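PDB 3KE2: helix-turn-helix domain-containing protein, which is of unknown function but has a winged helix-turn-helix fold and may bind DNA. Local coordinates for residues G61-F66 / R79-G84; Q15-L20 / S100-D105. All blocks are in the same frame, centred on the assembly; numbering follows the deposited sequence. Where two conformers were deposited one is given.

How the contacts relate
Contact 1 (G61-F66 with R79-G84) pairs the two strands of the hairpin and lies largely at the surface, whereas contact 2 (Q15-L20 with S100-D105) is a partly buried seam between the first long helix and the end of helix 88-102. They lie about 20 Å apart, centre to centre, on opposite sides of the centre of the chain, and they do not touch. Backbone hydrogen bonds and a carboxylate-guanidinium network dominate contact 1; contact 2 rests on leucine methyls and the aliphatic part of a lysine. Helix 14-31 takes part in both regions, since its later turns pack under the hairpin. In sequence, contact 1 is nested within the loop that contact 2 closes.

Contact 1: G61-F66 / R79-G84; sequences GIEVEF and RIRTWG
The two-stranded antiparallel hairpin of the winged helix-turn-helix domain, the wing, is zipped together here, with a classic beta bulge in which R81 and T82 both face E63. The carbonyl of E63 is the focus of the bulge: its O accepts from R81 N at 2.6 Å, tilted from the carbonyl plane, and from T82 N on a lone pair at 3.3 Å. E63 N answers by donating to T82 O. Beyond the bulge the pairing is regular, E65 and R79 exchanging two backbone bonds; that from E65 N to R79 O is nearly straight, 175° at the hydrogen.

The side chains of E63, E65, R79 and R81 form a salt-bridge network on one face of the hairpin. In the one of its two conformers described here, R81 is extended from CG to NE and rises between the two glutamates, the edge of its guanidinium turned to both: NH1 lies 3.6 Å from E65 OE2, while the approach to E63, whose carboxylate is only 23° from coplanar with it, is long and bridged by water. E65 runs alongside R79 and spans both arginines, its OE1 taking a weak bond from R79 NE. T82 CG2 lies against the E63 carboxylate, 3.3 Å from CD. With OG1 anti to the backbone N (chi1 -171°), T82 accepts from G84 N in an ST turn.

The other face is apolar. I62 CG2 touches I80 CG2 at 4.0 Å, while I80 CG2 also lies over one face of the W83 indole, offset toward its rim. I62 and W83 both reach A26 of helix 14-31, joining the wing to the helical body. On the polar face, a water spans E63 OE1 and R81 NE across their long salt bridge, donating to the first and accepting from the second, each at 2.6 Å.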
# COMPACT_ATOMS: atom_id res chain seq x y z
N GLY A 61 -0.83 -7.02 0.26
CA GLY A 61 -0.05 -7.91 1.15
C GLY A 61 -0.42 -8.05 2.62
O GLY A 61 0.37 -8.58 3.40
N ILE A 62 -1.58 -7.54 3.01
CA ILE A 62 -2.04 -7.66 4.39
C ILE A 62 -2.94 -8.89 4.43
O ILE A 62 -3.98 -8.95 3.74
CB ILE A 62 -2.81 -6.42 4.88
CG1 ILE A 62 -1.92 -5.17 4.81
CG2 ILE A 62 -3.28 -6.61 6.29
CD1 ILE A 62 -2.60 -3.85 5.25
N GLU A 63 -2.52 -9.91 5.19
CA GLU A 63 -3.30 -11.13 5.33
C GLU A 63 -4.14 -10.97 6.59
O GLU A 63 -3.60 -10.78 7.68
CB GLU A 63 -2.40 -12.33 5.43
CG GLU A 63 -1.46 -12.46 4.20
CD GLU A 63 -0.41 -13.57 4.34
OE1 GLU A 63 -0.39 -14.28 5.39
OE2 GLU A 63 0.40 -13.71 3.38
N VAL A 64 -5.46 -11.03 6.41
CA VAL A 64 -6.40 -10.90 7.49
C VAL A 64 -7.21 -12.18 7.62
O VAL A 64 -7.57 -12.81 6.63
CB VAL A 64 -7.38 -9.71 7.26
CG1 VAL A 64 -8.04 -9.78 5.92
CG2 VAL A 64 -8.42 -9.70 8.30
N GLU A 65 -7.46 -12.57 8.88
CA GLU A 65 -8.24 -13.75 9.25
C GLU A 65 -9.43 -13.34 10.05
O GLU A 65 -9.41 -12.28 10.67
CB GLU A 65 -7.47 -14.62 10.20
CG GLU A 65 -6.25 -15.26 9.72
CD GLU A 65 -5.48 -15.87 10.86
OE1 GLU A 65 -5.56 -15.35 12.00
OE2 GLU A 65 -4.78 -16.85 10.62
N PHE A 66 -10.42 -14.21 10.11
CA PHE A 66 -11.59 -13.99 10.94
C PHE A 66 -11.57 -15.14 11.94
O PHE A 66 -11.57 -16.31 11.56
CB PHE A 66 -12.85 -13.97 10.12
CG PHE A 66 -14.04 -13.55 10.88
CD1 PHE A 66 -14.21 -12.22 11.20
CD2 PHE A 66 -15.02 -14.46 11.24
CE1 PHE A 66 -15.34 -11.83 11.91
CE2 PHE A 66 -16.13 -14.06 11.93
CZ PHE A 66 -16.30 -12.75 12.26
N ARG A 79 -8.46 -10.43 12.58
CA ARG A 79 -7.10 -10.35 13.05
C ARG A 79 -6.15 -10.27 11.87
O ARG A 79 -6.36 -10.94 10.85
CB ARG A 79 -6.72 -11.56 13.89
CG ARG A 79 -5.25 -11.56 14.30
CD ARG A 79 -5.01 -12.50 15.45
NE ARG A 79 -5.40 -13.84 15.07
CZ ARG A 79 -5.75 -14.82 15.92
NH1 ARG A 79 -5.83 -14.62 17.24
NH2 ARG A 79 -6.08 -15.99 15.43
N ILE A 80 -5.09 -9.48 12.01
CA ILE A 80 -4.10 -9.33 10.98
C ILE A 80 -3.10 -10.46 11.15
O ILE A 80 -2.41 -10.52 12.19
CB ILE A 80 -3.39 -7.97 11.08
CG1 ILE A 80 -4.42 -6.83 11.01
CG2 ILE A 80 -2.34 -7.83 10.01
CD1 ILE A 80 -5.28 -6.86 9.82
N ARG A 81 -3.05 -11.38 10.18
CA ARG A 81 -2.10 -12.51 10.22
C ARG A 81 -0.72 -11.97 9.97
O ARG A 81 0.23 -12.33 10.65
CB ARG A 81 -2.44 -13.60 9.19
CG ARG A 81 -1.40 -14.75 9.13
CD ARG A 81 -1.74 -15.84 8.10
NE ARG A 81 -0.69 -16.86 8.01
CZ ARG A 81 -0.69 -18.00 8.70
NH1 ARG A 81 -1.70 -18.29 9.51
NH2 ARG A 81 0.31 -18.85 8.56
N THR A 82 -0.60 -11.09 8.97
CA THR A 82 0.70 -10.45 8.67
C THR A 82 0.46 -9.14 7.94
O THR A 82 -0.47 -9.04 7.15
CB THR A 82 1.63 -11.29 7.82
OG1 THR A 82 2.91 -10.65 7.80
CG2 THR A 82 1.10 -11.45 6.40
N TRP A 83 1.28 -8.14 8.26
CA TRP A 83 1.20 -6.85 7.59
C TRP A 83 1.95 -6.87 6.28
O TRP A 83 1.75 -6.01 5.43
CB TRP A 83 1.77 -5.73 8.45
CG TRP A 83 0.87 -5.32 9.53
CD1 TRP A 83 0.77 -5.87 10.76
CD2 TRP A 83 -0.05 -4.23 9.49
NE1 TRP A 83 -0.16 -5.20 11.49
CE2 TRP A 83 -0.69 -4.19 10.74
CE3 TRP A 83 -0.40 -3.28 8.52
CZ2 TRP A 83 -1.66 -3.24 11.06
CZ3 TRP A 83 -1.37 -2.32 8.84
CH2 TRP A 83 -1.99 -2.32 10.10
N GLY A 84 2.85 -7.84 6.14
CA GLY A 84 3.66 -7.97 4.96
C GLY A 84 4.47 -6.73 4.64
O GLY A 84 5.21 -6.23 5.49
O HOH W 1 1.11 -16.24 6.30

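Contact 2: Q15-L20 / S100-D105; sequences QHKAFL and SLLGVD
K17 and L102 run antiparallel, each passing the other's flank, the lysine reaching toward the end of the other helix while the leucine reaches back toward the backbone of helix 14-31. A first torsion of -168° swings K17 CG away from its own amide, to 4.1 Å from L102 CD2; the lysine is extended beyond CG, and its chain carries CE on to 3.8 Å from L101 O. The two methyls of L102 divide their work. CD2 presses on the carbonyl of K17, 3.6 Å from its O, and CD1 sits 3.9 Å from L20 O, so the leucine branch straddles one turn of the helix.

This joins the first helix of the winged helix-turn-helix domain to the last turn of helix 88-102, which a Schellman motif closes at G103, of positive phi, with G103 N bonded to S100 O. The second apolar meeting is at an angle: L20 and L101 cross, touching through their CD1 methyls at 4.1 Å. L20 is buried, and its CD1 also rests over one face of the H16 ring, displaced toward the rim. W90 and V98 of helix 88-102 pack on L20 as well. L102 continues along helix 14-31 to touch R21 and Y24, and L101 meets Q11 in the segment leading into that helix.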
# COMPACT_ATOMS: atom_id res chain seq x y z
N GLN A 15 -7.73 6.65 -5.72
CA GLN A 15 -6.92 5.46 -5.57
C GLN A 15 -6.18 5.49 -4.24
O GLN A 15 -6.12 4.50 -3.52
CB GLN A 15 -5.92 5.39 -6.71
CG GLN A 15 -5.43 4.01 -6.98
CD GLN A 15 -6.41 3.21 -7.80
OE1 GLN A 15 -6.97 2.23 -7.31
NE2 GLN A 15 -6.65 3.66 -9.04
N HIS A 16 -5.61 6.65 -3.93
CA HIS A 16 -4.85 6.85 -2.70
C HIS A 16 -5.77 6.80 -1.48
O HIS A 16 -5.41 6.23 -0.43
CB HIS A 16 -4.05 8.17 -2.79
CG HIS A 16 -3.06 8.37 -1.68
ND1 HIS A 16 -2.69 9.62 -1.23
CD2 HIS A 16 -2.42 7.48 -0.89
CE1 HIS A 16 -1.84 9.49 -0.23
NE2 HIS A 16 -1.67 8.20 0.01
N LYS A 17 -6.97 7.36 -1.65
CA LYS A 17 -7.98 7.39 -0.61
C LYS A 17 -8.30 5.94 -0.27
O LYS A 17 -8.29 5.56 0.90
CB LYS A 17 -9.22 8.19 -1.07
CG LYS A 17 -10.24 8.55 0.05
CD LYS A 17 -11.46 9.35 -0.47
CE LYS A 17 -12.45 9.66 0.68
NZ LYS A 17 -13.73 10.31 0.24
N ALA A 18 -8.52 5.13 -1.30
CA ALA A 18 -8.84 3.70 -1.12
C ALA A 18 -7.74 2.94 -0.43
O ALA A 18 -8.01 1.99 0.28
CB ALA A 18 -9.16 3.04 -2.48
N PHE A 19 -6.51 3.34 -0.65
CA PHE A 19 -5.35 2.70 -0.02
C PHE A 19 -5.31 3.04 1.47
O PHE A 19 -5.16 2.17 2.31
CB PHE A 19 -4.06 3.13 -0.75
CG PHE A 19 -2.78 2.63 -0.11
CD1 PHE A 19 -2.33 1.34 -0.34
CD2 PHE A 19 -2.00 3.48 0.68
CE1 PHE A 19 -1.16 0.89 0.25
CE2 PHE A 19 -0.83 3.04 1.25
CZ PHE A 19 -0.41 1.75 1.04
N LEU A 20 -5.44 4.31 1.79
CA LEU A 20 -5.42 4.72 3.18
C LEU A 20 -6.59 4.10 3.96
O LEU A 20 -6.49 3.88 5.18
CB LEU A 20 -5.44 6.25 3.28
CG LEU A 20 -4.21 7.01 2.74
CD1 LEU A 20 -4.52 8.49 2.72
CD2 LEU A 20 -2.94 6.74 3.55
N SER A 100 -9.30 12.13 9.13
CA SER A 100 -9.93 13.30 8.54
C SER A 100 -10.17 13.09 7.03
O SER A 100 -11.31 13.13 6.57
CB SER A 100 -9.08 14.53 8.76
OG SER A 100 -9.68 15.64 8.11
N LEU A 101 -9.10 12.86 6.29
CA LEU A 101 -9.20 12.66 4.83
C LEU A 101 -10.27 11.65 4.44
O LEU A 101 -10.96 11.84 3.45
CB LEU A 101 -7.86 12.20 4.27
CG LEU A 101 -6.64 13.11 4.40
CD1 LEU A 101 -5.39 12.31 4.06
CD2 LEU A 101 -6.78 14.38 3.54
N LEU A 102 -10.39 10.56 5.20
CA LEU A 102 -11.38 9.50 4.90
C LEU A 102 -12.81 9.87 5.29
O LEU A 102 -13.76 9.19 4.88
CB LEU A 102 -11.00 8.18 5.59
CG LEU A 102 -9.83 7.35 5.04
CD1 LEU A 102 -9.34 6.32 6.06
CD2 LEU A 102 -10.21 6.67 3.71
N GLY A 103 -12.96 10.94 6.08
CA GLY A 103 -14.26 11.40 6.56
C GLY A 103 -14.89 10.47 7.60
O GLY A 103 -16.12 10.35 7.68
N VAL A 104 -14.05 9.83 8.41
CA VAL A 104 -14.57 8.90 9.42
C VAL A 104 -15.23 9.64 10.58
O VAL A 104 -14.63 10.49 11.26
CB VAL A 104 -13.48 7.93 9.92
CG1 VAL A 104 -14.01 7.07 11.06
CG2 VAL A 104 -13.02 7.04 8.79
N ASP A 105 -16.51 9.29 10.76
CA ASP A 105 -17.37 9.83 11.78
C ASP A 105 -17.75 8.69 12.74
O ASP A 105 -18.25 7.66 12.26
CB ASP A 105 -18.65 10.40 11.09
CG ASP A 105 -19.59 11.17 12.06
OD1 ASP A 105 -19.12 12.16 12.64
OD2 ASP A 105 -20.81 10.83 12.17